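Local coordinates for Serine/threonine protein phosphatase Stp1 (Streptococcus agalactiae, PDB 2PK0), which removes phosphate from phosphoserine and phosphothreonine as a magnesium-binding bacterial phosphatase of the PP2C family, at residues M6-I14 and L218-I226; D123-Y134 and L186-D197. One frame throughout, in Å; residues are numbered along the deposited sequence.

Both contacts involve one antiparallel sheet, in which strand 6-13 lies at one edge, 191-195 in the middle, and 125-130 between 191-195 and the far edge strand. Contact 1 lays a helix on the face of the edge strand and is only partly buried: polar atoms and a water gather at the start of the helix beside Leu-218, while Leu-11 and Ile-226 pack farther along. Contact 2 joins two adjacent strands and is mostly buried; it runs on backbone hydrogen bonds, with a salt bridge at one end and a magnesium ligand at the other. The two meet where Leu-218 and Lys-221 of the helix approach Tyr-191.

Contact 1. Residues M6-I14 and L218-I226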
loop_
_atom_site.group_PDB
_atom_site.type_symbol
_atom_site.label_atom_id
_atom_site.label_comp_id
_atom_site.label_asym_id
_atom_site.label_seq_id
_atom_site.Cartn_x
_atom_site.Cartn_y
_atom_site.Cartn_z
ATOM N N MET A 6 16.887 -4.698 -9.113
ATOM C CA MET A 6 15.758 -4.941 -8.243
ATOM C C MET A 6 14.617 -5.599 -8.976
ATOM O O MET A 6 14.234 -5.143 -10.045
ATOM C CB MET A 6 15.278 -3.638 -7.633
ATOM C CG MET A 6 15.847 -3.421 -6.268
ATOM S SD MET A 6 15.399 -1.813 -5.656
ATOM C CE MET A 6 16.841 -1.459 -4.649
ATOM N N GLU A 7 14.063 -6.658 -8.390
ATOM C CA GLU A 7 12.987 -7.390 -9.034
ATOM C C GLU A 7 11.674 -7.018 -8.374
ATOM O O GLU A 7 11.566 -7.062 -7.139
ATOM C CB GLU A 7 13.216 -8.906 -8.965
ATOM C CG GLU A 7 12.296 -9.669 -9.876
ATOM C CD GLU A 7 12.271 -11.180 -9.630
ATOM O OE1 GLU A 7 13.072 -11.679 -8.797
ATOM O OE2 GLU A 7 11.424 -11.867 -10.278
ATOM N N ILE A 8 10.681 -6.648 -9.186
ATOM C CA ILE A 8 9.358 -6.301 -8.662
ATOM C C ILE A 8 8.316 -7.381 -9.002
ATOM O O ILE A 8 8.251 -7.841 -10.141
ATOM C CB ILE A 8 8.887 -4.952 -9.242
ATOM C CG1 ILE A 8 9.862 -3.830 -8.885
ATOM C CG2 ILE A 8 7.471 -4.586 -8.769
ATOM C CD1 ILE A 8 9.458 -2.453 -9.533
ATOM N N SER A 9 7.496 -7.773 -8.030
ATOM C CA SER A 9 6.402 -8.714 -8.283
ATOM C C SER A 9 5.049 -8.176 -7.777
ATOM O O SER A 9 4.918 -7.846 -6.596
ATOM C CB SER A 9 6.711 -10.042 -7.604
ATOM O OG SER A 9 5.775 -11.045 -7.935
ATOM N N LEU A 10 4.049 -8.108 -8.667
ATOM C CA LEU A 10 2.712 -7.624 -8.304
ATOM C C LEU A 10 1.701 -8.765 -8.343
ATOM O O LEU A 10 1.744 -9.586 -9.242
ATOM C CB LEU A 10 2.258 -6.528 -9.272
ATOM C CG LEU A 10 3.102 -5.264 -9.506
ATOM C CD1 LEU A 10 2.356 -4.353 -10.412
ATOM C CD2 LEU A 10 3.440 -4.509 -8.244
ATOM N N LEU A 11 0.797 -8.830 -7.369
ATOM C CA LEU A 11 -0.272 -9.826 -7.394
ATOM C C LEU A 11 -1.499 -9.303 -6.674
ATOM O O LEU A 11 -1.388 -8.693 -5.598
ATOM C CB LEU A 11 0.158 -11.166 -6.746
ATOM C CG LEU A 11 -0.822 -12.367 -6.893
ATOM C CD1 LEU A 11 -1.109 -12.693 -8.370
ATOM C CD2 LEU A 11 -0.362 -13.617 -6.185
ATOM N N THR A 12 -2.668 -9.545 -7.257
ATOM C CA THR A 12 -3.909 -9.309 -6.535
ATOM C C THR A 12 -4.785 -10.555 -6.537
ATOM O O THR A 12 -4.743 -11.345 -7.478
ATOM C CB THR A 12 -4.708 -8.081 -7.063
ATOM O OG1 THR A 12 -5.819 -7.856 -6.192
ATOM C CG2 THR A 12 -5.235 -8.310 -8.479
ATOM N N ASP A 13 -5.553 -10.728 -5.463
ATOM C CA ASP A 13 -6.493 -11.836 -5.324
ATOM C C ASP A 13 -7.771 -11.365 -4.658
ATOM O O ASP A 13 -7.748 -10.533 -3.745
ATOM C CB ASP A 13 -5.897 -12.988 -4.511
ATOM C CG ASP A 13 -6.705 -14.266 -4.647
ATOM O OD1 ASP A 13 -6.387 -15.079 -5.535
ATOM O OD2 ASP A 13 -7.679 -14.459 -3.896
ATOM N N ILE A 14 -8.884 -11.933 -5.102
ATOM C CA ILE A 14 -10.189 -11.519 -4.644
ATOM C C ILE A 14 -10.411 -11.926 -3.192
ATOM O O ILE A 14 -11.010 -11.168 -2.438
ATOM C CB ILE A 14 -11.316 -12.024 -5.626
ATOM C CG1 ILE A 14 -12.646 -11.312 -5.401
ATOM C CG2 ILE A 14 -11.505 -13.549 -5.590
ATOM C CD1 ILE A 14 -13.600 -11.538 -6.550
ATOM N N LEU A 218 10.339 -14.901 -6.844
ATOM C CA LEU A 218 9.563 -13.858 -6.191
ATOM C C LEU A 218 8.074 -14.031 -6.502
ATOM O O LEU A 218 7.237 -14.040 -5.591
ATOM C CB LEU A 218 10.040 -12.485 -6.648
ATOM C CG LEU A 218 9.716 -11.386 -5.646
ATOM C CD1 LEU A 218 10.391 -11.702 -4.298
ATOM C CD2 LEU A 218 10.106 -10.001 -6.189
ATOM N N ASP A 219 7.780 -14.205 -7.792
ATOM C CA ASP A 219 6.448 -14.537 -8.279
ATOM C C ASP A 219 5.805 -15.761 -7.576
ATOM O O ASP A 219 4.608 -15.711 -7.249
ATOM C CB ASP A 219 6.455 -14.729 -9.810
ATOM C CG ASP A 219 6.437 -13.401 -10.598
ATOM O OD1 ASP A 219 6.377 -12.312 -10.001
ATOM O OD2 ASP A 219 6.480 -13.443 -11.844
ATOM N N ASP A 220 6.578 -16.835 -7.332
ATOM C CA ASP A 220 6.052 -18.004 -6.590
ATOM C C ASP A 220 5.794 -17.667 -5.120
ATOM O O ASP A 220 4.842 -18.183 -4.518
ATOM C CB ASP A 220 6.987 -19.226 -6.641
ATOM C CG ASP A 220 6.889 -20.023 -7.950
ATOM O OD1 ASP A 220 6.112 -19.636 -8.849
ATOM O OD2 ASP A 220 7.612 -21.047 -8.076
ATOM N N LYS A 221 6.653 -16.824 -4.547
ATOM C CA LYS A 221 6.517 -16.407 -3.157
ATOM C C LYS A 221 5.268 -15.553 -2.951
ATOM O O LYS A 221 4.569 -15.704 -1.947
ATOM C CB LYS A 221 7.759 -15.643 -2.692
ATOM C CG LYS A 221 8.959 -16.516 -2.326
ATOM C CD LYS A 221 10.260 -15.748 -2.550
ATOM C CE LYS A 221 11.461 -16.479 -1.984
ATOM N NZ LYS A 221 12.622 -15.557 -1.887
ATOM N N ASN A 222 4.985 -14.679 -3.917
ATOM C CA ASN A 222 3.817 -13.825 -3.863
ATOM C C ASN A 222 2.560 -14.672 -3.954
ATOM O O ASN A 222 1.584 -14.406 -3.257
ATOM C CB ASN A 222 3.862 -12.811 -5.002
ATOM C CG ASN A 222 3.321 -11.433 -4.604
ATOM O OD1 ASN A 222 2.535 -11.295 -3.661
ATOM N ND2 ASN A 222 3.743 -10.408 -5.341
ATOM N N GLN A 223 2.601 -15.709 -4.789
ATOM C CA GLN A 223 1.508 -16.679 -4.904
ATOM C C GLN A 223 1.299 -17.429 -3.592
ATOM O O GLN A 223 0.169 -17.631 -3.165
ATOM C CB GLN A 223 1.753 -17.653 -6.075
ATOM C CG GLN A 223 0.564 -18.552 -6.431
ATOM C CD GLN A 223 -0.752 -17.777 -6.528
ATOM O OE1 GLN A 223 -1.636 -17.905 -5.662
ATOM N NE2 GLN A 223 -0.880 -16.949 -7.582
ATOM N N ASP A 224 2.395 -17.793 -2.932
ATOM C CA ASP A 224 2.335 -18.457 -1.628
ATOM C C ASP A 224 1.760 -17.583 -0.531
ATOM O O ASP A 224 1.147 -18.083 0.393
ATOM C CB ASP A 224 3.729 -18.905 -1.186
ATOM C CG ASP A 224 4.219 -20.128 -1.922
ATOM O OD1 ASP A 224 3.453 -20.725 -2.700
ATOM O OD2 ASP A 224 5.382 -20.501 -1.704
ATOM N N LEU A 225 1.980 -16.282 -0.632
ATOM C CA LEU A 225 1.446 -15.321 0.324
ATOM C C LEU A 225 -0.076 -15.235 0.250
ATOM O O LEU A 225 -0.740 -15.197 1.287
ATOM C CB LEU A 225 2.054 -13.936 0.097
ATOM C CG LEU A 225 3.477 -13.653 0.585
ATOM C CD1 LEU A 225 3.871 -12.217 0.254
ATOM C CD2 LEU A 225 3.592 -13.866 2.071
ATOM N N ILE A 226 -0.634 -15.223 -0.963
ATOM C CA ILE A 226 -2.081 -15.080 -1.071
ATOM C C ILE A 226 -2.803 -16.401 -0.813
ATOM O O ILE A 226 -3.924 -16.406 -0.288
ATOM C CB ILE A 226 -2.559 -14.334 -2.380
ATOM C CG1 ILE A 226 -2.452 -15.219 -3.611
ATOM C CG2 ILE A 226 -1.782 -13.022 -2.600
ATOM C CD1 ILE A 226 -3.682 -16.017 -3.916
HETATM O O HOH W 1 10.022 -14.163 -9.949
#
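Leu-11 lies with its CD2 methyl over the flank of helix 218-226, its CG turned anti to the backbone N (chi1 -172°). Leu-11 CD2 touches Ile-226 CG1 at 3.7 Å and also reaches Gln-223 NE2 and the backbone O of Asn-222. Nearer its own strand, Leu-11 CB rests against CG of the Asn-222 amide. One turn before Asn-222, the CD2 branch of Leu-218 lies against both Glu-7 O and Ser-9 CB, 3.7 Å from the latter. Glu-7 passes alongside in the opposite direction, its carboxylate next to Leu-218 CB.

Polar groups gather at the first helical turn. Ser-9 OG donates to Asp-219 OD1, in a hydrogen bond modelled at 2.5 Å, a length too short to be taken literally at this resolution. Ser-9 OG also accepts a weak but nearly straight bond of 3.4 Å from Asn-222 ND2, so one serine hydroxyl bridges two residues, three apart, on the first turn of the helix. A water donates to Glu-7 OE2 (2.7 Å) and accepts from Asp-219 N (3.1 Å), tying the glutamate to an amide at the helix start, where the helix dipole may favour its negative charge.

At the other end, Asp-13 crosses Ile-226 at about a right angle, Asp-13 CB lying 3.8 Å from Ile-226 CD1; its OD2 is held by Gly-15 N. Glu-7, Ser-9, Leu-11 and Asp-13 thus form the strand face turned to the helix, while Ile-8 and Leu-10 pack on strand 23-29 of the second sheet. With strand and helix axes 8.2 Å apart and inclined by 31°, this is helix-on-sheet packing on the outer face of the β-sandwich, as expected of the layered α-β-β-α fold of PP2C phosphatases.

Contact 2. Residues D123-Y134 and L186-D197; sequences DSRIGIVRQGEY and LEEGDYLVVNSD. With MG (magnesium ion), chain F.
Arg-130 runs with CG anti to the backbone N (chi1 -178°) and then bends at chi3 (-57°), while Asp-190 turns its carboxylate to the side of its own backbone N, and the two groups meet side-on. Arg-130 NE donates to Asp-190 OD1 at 2.8 Å and Arg-130 NH2 to Asp-190 OD2 at 2.6 Å, both oxygens lying close to the guanidinium plane. Glu-187 stacks its carboxylate over one guanidinium face, a long contact of charges alone, and its backbone N donates to Asp-190 OD2 from the face opposite to Arg-130 NH2, so that oxygen accepts two bonds.

From there the antiparallel ladder runs through hydrogen-bonded pairs Val-129/Tyr-191, Gly-127/Val-193 and Arg-125/Asn-195. Ile-126 CG2 and Leu-192 CD1 touch at 3.7 Å on one face; Val-129 and Val-193 meet on the other, where the Tyr-134 ring turns an edge to Val-193. At the far end Asp-197 OD1 binds a magnesium ion at 2.1 Å, together with Asp-41, Asp-236 and three waters. Beside the metal, Asp-123 OD2 and Asp-197 OD2 are like charges 3.1 Å apart, their carboxylate planes at 57°.

Strand 191-195 is flanked by 125-130 and 238-245; Leu-192 and Val-194 face strands 103-112 and 35-43 of the second sheet, and the ring of Tyr-191 lies beside helix 218-231.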
loop_
_atom_site.group_PDB
_atom_site.type_symbol
_atom_site.label_atom_id
_atom_site.label_comp_id
_atom_site.label_asym_id
_atom_site.label_seq_id
_atom_site.Cartn_x
_atom_site.Cartn_y
_atom_site.Cartn_z
ATOM N N ASP A 123 -4.982 2.073 5.911
ATOM C CA ASP A 123 -4.520 0.922 6.687
ATOM C C ASP A 123 -3.794 -0.122 5.834
ATOM O O ASP A 123 -3.596 -1.265 6.249
ATOM C CB ASP A 123 -5.671 0.273 7.474
ATOM C CG ASP A 123 -6.797 -0.228 6.586
ATOM O OD1 ASP A 123 -6.806 0.089 5.371
ATOM O OD2 ASP A 123 -7.689 -0.943 7.109
ATOM N N SER A 124 -3.408 0.272 4.632
ATOM C CA SER A 124 -2.490 -0.533 3.850
ATOM C C SER A 124 -1.102 -0.425 4.492
ATOM O O SER A 124 -0.847 0.460 5.310
ATOM C CB SER A 124 -2.474 -0.062 2.402
ATOM O OG SER A 124 -3.674 -0.387 1.736
ATOM N N ARG A 125 -0.205 -1.345 4.181
ATOM C CA ARG A 125 1.053 -1.364 4.900
ATOM C C ARG A 125 2.251 -1.500 4.002
ATOM O O ARG A 125 2.141 -1.968 2.858
ATOM C CB ARG A 125 1.074 -2.491 5.907
ATOM C CG ARG A 125 0.022 -2.372 6.947
ATOM C CD ARG A 125 0.421 -3.105 8.153
ATOM N NE ARG A 125 -0.584 -2.952 9.184
ATOM C CZ ARG A 125 -0.770 -3.842 10.142
ATOM N NH1 ARG A 125 -0.012 -4.927 10.158
ATOM N NH2 ARG A 125 -1.722 -3.660 11.050
ATOM N N ILE A 126 3.389 -1.049 4.535
ATOM C CA ILE A 126 4.694 -1.199 3.915
ATOM C C ILE A 126 5.662 -1.723 4.962
ATOM O O ILE A 126 5.743 -1.177 6.077
ATOM C CB ILE A 126 5.236 0.130 3.410
ATOM C CG1 ILE A 126 4.295 0.732 2.371
ATOM C CG2 ILE A 126 6.624 -0.037 2.828
ATOM C CD1 ILE A 126 4.669 2.134 2.022
ATOM N N GLY A 127 6.385 -2.786 4.611
ATOM C CA GLY A 127 7.397 -3.317 5.496
ATOM C C GLY A 127 8.673 -3.731 4.797
ATOM O O GLY A 127 8.708 -3.880 3.584
ATOM N N ILE A 128 9.730 -3.914 5.566
ATOM C CA ILE A 128 10.957 -4.464 5.025
ATOM C C ILE A 128 11.235 -5.763 5.738
ATOM O O ILE A 128 11.112 -5.849 6.955
ATOM C CB ILE A 128 12.167 -3.503 5.200
ATOM C CG1 ILE A 128 12.050 -2.310 4.258
ATOM C CG2 ILE A 128 13.500 -4.218 4.936
ATOM C CD1 ILE A 128 12.948 -1.198 4.646
ATOM N N VAL A 129 11.571 -6.785 4.968
ATOM C CA VAL A 129 12.065 -8.029 5.538
ATOM C C VAL A 129 13.585 -8.138 5.356
ATOM O O VAL A 129 14.083 -8.154 4.232
ATOM C CB VAL A 129 11.321 -9.226 4.936
ATOM C CG1 VAL A 129 11.940 -10.555 5.391
ATOM C CG2 VAL A 129 9.840 -9.131 5.300
ATOM N N ARG A 130 14.310 -8.177 6.469
ATOM C CA ARG A 130 15.790 -8.273 6.473
ATOM C C ARG A 130 16.220 -9.357 7.444
ATOM O O ARG A 130 15.723 -9.399 8.578
ATOM C CB ARG A 130 16.410 -6.941 6.910
ATOM C CG ARG A 130 17.930 -6.860 6.930
ATOM C CD ARG A 130 18.380 -5.411 7.164
ATOM N NE ARG A 130 17.814 -4.534 6.141
ATOM C CZ ARG A 130 17.485 -3.250 6.310
ATOM N NH1 ARG A 130 17.654 -2.653 7.484
ATOM N NH2 ARG A 130 16.961 -2.570 5.294
ATOM N N GLN A 131 17.137 -10.219 7.007
ATOM C CA GLN A 131 17.680 -11.296 7.845
ATOM C C GLN A 131 16.581 -12.037 8.612
ATOM O O GLN A 131 16.656 -12.195 9.825
ATOM C CB GLN A 131 18.742 -10.756 8.818
ATOM C CG GLN A 131 19.955 -10.083 8.167
ATOM C CD GLN A 131 20.912 -11.070 7.500
ATOM O OE1 GLN A 131 21.385 -12.017 8.132
ATOM N NE2 GLN A 131 21.202 -10.846 6.217
ATOM N N GLY A 132 15.533 -12.431 7.894
ATOM C CA GLY A 132 14.368 -13.104 8.477
ATOM C C GLY A 132 13.432 -12.283 9.340
ATOM O O GLY A 132 12.596 -12.841 10.025
ATOM N N GLU A 133 13.552 -10.962 9.327
ATOM C CA GLU A 133 12.725 -10.153 10.235
ATOM C C GLU A 133 11.907 -9.078 9.529
ATOM O O GLU A 133 12.460 -8.355 8.710
ATOM C CB GLU A 133 13.587 -9.494 11.308
ATOM C CG GLU A 133 12.760 -8.747 12.337
ATOM C CD GLU A 133 13.584 -8.079 13.401
ATOM O OE1 GLU A 133 14.811 -8.327 13.466
ATOM O OE2 GLU A 133 12.994 -7.300 14.175
ATOM N N TYR A 134 10.614 -8.958 9.865
ATOM C CA TYR A 134 9.736 -7.918 9.288
ATOM C C TYR A 134 9.781 -6.616 10.065
ATOM O O TYR A 134 9.450 -6.575 11.237
ATOM C CB TYR A 134 8.291 -8.415 9.239
ATOM C CG TYR A 134 7.275 -7.472 8.615
ATOM C CD1 TYR A 134 6.957 -7.566 7.260
ATOM C CD2 TYR A 134 6.607 -6.509 9.377
ATOM C CE1 TYR A 134 6.019 -6.733 6.684
ATOM C CE2 TYR A 134 5.661 -5.656 8.806
ATOM C CZ TYR A 134 5.366 -5.778 7.465
ATOM O OH TYR A 134 4.441 -4.948 6.883
ATOM N N LEU A 186 17.303 0.584 1.125
ATOM C CA LEU A 186 17.165 -0.864 0.967
ATOM C C LEU A 186 18.542 -1.522 0.857
ATOM O O LEU A 186 19.372 -1.104 0.048
ATOM C CB LEU A 186 16.314 -1.203 -0.267
ATOM C CG LEU A 186 14.824 -1.575 -0.115
ATOM C CD1 LEU A 186 14.109 -0.801 0.991
ATOM C CD2 LEU A 186 14.085 -1.428 -1.450
ATOM N N GLU A 187 18.783 -2.540 1.678
ATOM C CA GLU A 187 20.043 -3.288 1.656
ATOM C C GLU A 187 19.951 -4.513 0.744
ATOM O O GLU A 187 18.859 -4.941 0.389
ATOM C CB GLU A 187 20.428 -3.700 3.077
ATOM C CG GLU A 187 21.341 -2.691 3.768
ATOM C CD GLU A 187 21.106 -2.581 5.258
ATOM O OE1 GLU A 187 21.389 -3.555 5.998
ATOM O OE2 GLU A 187 20.637 -1.502 5.679
ATOM N N GLU A 188 21.098 -5.064 0.359
ATOM C CA GLU A 188 21.135 -6.266 -0.474
ATOM C C GLU A 188 20.484 -7.440 0.244
ATOM O O GLU A 188 20.806 -7.720 1.390
ATOM C CB GLU A 188 22.581 -6.613 -0.848
ATOM C CG GLU A 188 23.067 -5.923 -2.118
ATOM C CD GLU A 188 24.574 -6.068 -2.353
ATOM O OE1 GLU A 188 25.220 -6.898 -1.674
ATOM O OE2 GLU A 188 25.111 -5.348 -3.224
ATOM N N GLY A 189 19.545 -8.099 -0.419
ATOM C CA GLY A 189 18.820 -9.209 0.191
ATOM C C GLY A 189 17.489 -8.860 0.845
ATOM O O GLY A 189 16.749 -9.765 1.253
ATOM N N ASP A 190 17.187 -7.559 0.948
ATOM C CA ASP A 190 15.927 -7.074 1.531
ATOM C C ASP A 190 14.731 -7.428 0.660
ATOM O O ASP A 190 14.872 -7.696 -0.535
ATOM C CB ASP A 190 15.943 -5.547 1.688
ATOM C CG ASP A 190 16.733 -5.071 2.900
ATOM O OD1 ASP A 190 17.130 -5.896 3.740
ATOM O OD2 ASP A 190 16.946 -3.848 3.026
ATOM N N TYR A 191 13.554 -7.438 1.271
ATOM C CA TYR A 191 12.300 -7.515 0.540
ATOM C C TYR A 191 11.459 -6.353 1.022
ATOM O O TYR A 191 11.155 -6.266 2.216
ATOM C CB TYR A 191 11.533 -8.806 0.843
ATOM C CG TYR A 191 12.197 -10.104 0.401
ATOM C CD1 TYR A 191 11.939 -10.649 -0.844
ATOM C CD2 TYR A 191 13.060 -10.789 1.246
ATOM C CE1 TYR A 191 12.530 -11.818 -1.249
ATOM C CE2 TYR A 191 13.661 -11.972 0.851
ATOM C CZ TYR A 191 13.397 -12.476 -0.402
ATOM O OH TYR A 191 13.997 -13.649 -0.801
ATOM N N LEU A 192 11.109 -5.443 0.119
ATOM C CA LEU A 192 10.070 -4.475 0.410
ATOM C C LEU A 192 8.767 -5.222 0.251
ATOM O O LEU A 192 8.582 -5.943 -0.743
ATOM C CB LEU A 192 10.090 -3.304 -0.580
ATOM C CG LEU A 192 9.164 -2.131 -0.218
ATOM C CD1 LEU A 192 9.553 -1.521 1.126
ATOM C CD2 LEU A 192 9.184 -1.092 -1.301
ATOM N N VAL A 193 7.863 -5.066 1.223
ATOM C CA VAL A 193 6.570 -5.706 1.155
ATOM C C VAL A 193 5.467 -4.654 1.239
ATOM O O VAL A 193 5.221 -4.073 2.284
ATOM C CB VAL A 193 6.391 -6.742 2.278
ATOM C CG1 VAL A 193 5.047 -7.503 2.125
ATOM C CG2 VAL A 193 7.549 -7.723 2.302
ATOM N N VAL A 194 4.805 -4.399 0.124
ATOM C CA VAL A 194 3.709 -3.453 0.118
ATOM C C VAL A 194 2.401 -4.240 0.019
ATOM O O VAL A 194 2.221 -5.025 -0.908
ATOM C CB VAL A 194 3.838 -2.468 -1.071
ATOM C CG1 VAL A 194 2.756 -1.417 -0.999
ATOM C CG2 VAL A 194 5.211 -1.802 -1.083
ATOM N N ASN A 195 1.494 -4.047 0.971
ATOM C CA ASN A 195 0.243 -4.809 0.960
ATOM C C ASN A 195 -1.028 -4.093 1.485
ATOM O O ASN A 195 -0.962 -3.128 2.255
ATOM C CB ASN A 195 0.426 -6.141 1.678
ATOM C CG ASN A 195 0.736 -5.963 3.126
ATOM O OD1 ASN A 195 -0.158 -5.965 3.964
ATOM N ND2 ASN A 195 2.002 -5.788 3.439
ATOM N N SER A 196 -2.185 -4.598 1.070
ATOM C CA SER A 196 -3.465 -4.116 1.577
ATOM C C SER A 196 -3.727 -4.944 2.808
ATOM O O SER A 196 -3.022 -5.932 3.031
ATOM C CB SER A 196 -4.577 -4.337 0.555
ATOM O OG SER A 196 -4.710 -5.713 0.251
ATOM N N ASP A 197 -4.743 -4.582 3.592
ATOM C CA ASP A 197 -4.934 -5.209 4.895
ATOM C C ASP A 197 -5.267 -6.699 4.822
ATOM O O ASP A 197 -5.050 -7.423 5.786
ATOM C CB ASP A 197 -5.939 -4.444 5.781
ATOM C CG ASP A 197 -7.300 -4.209 5.103
ATOM O OD1 ASP A 197 -7.441 -4.506 3.898
ATOM O OD2 ASP A 197 -8.246 -3.710 5.760
HETATM MG MG MG F . -9.025 -4.332 2.591
HETATM O O HOH W 2 -5.818 -2.172 3.130
HETATM O O HOH W 3 15.761 -10.285 3.665
HETATM O O HOH W 4 -10.184 -3.189 4.009
HETATM O O HOH W 5 -10.839 -3.890 1.447
HETATM O O HOH W 6 -8.216 -5.017 0.708
#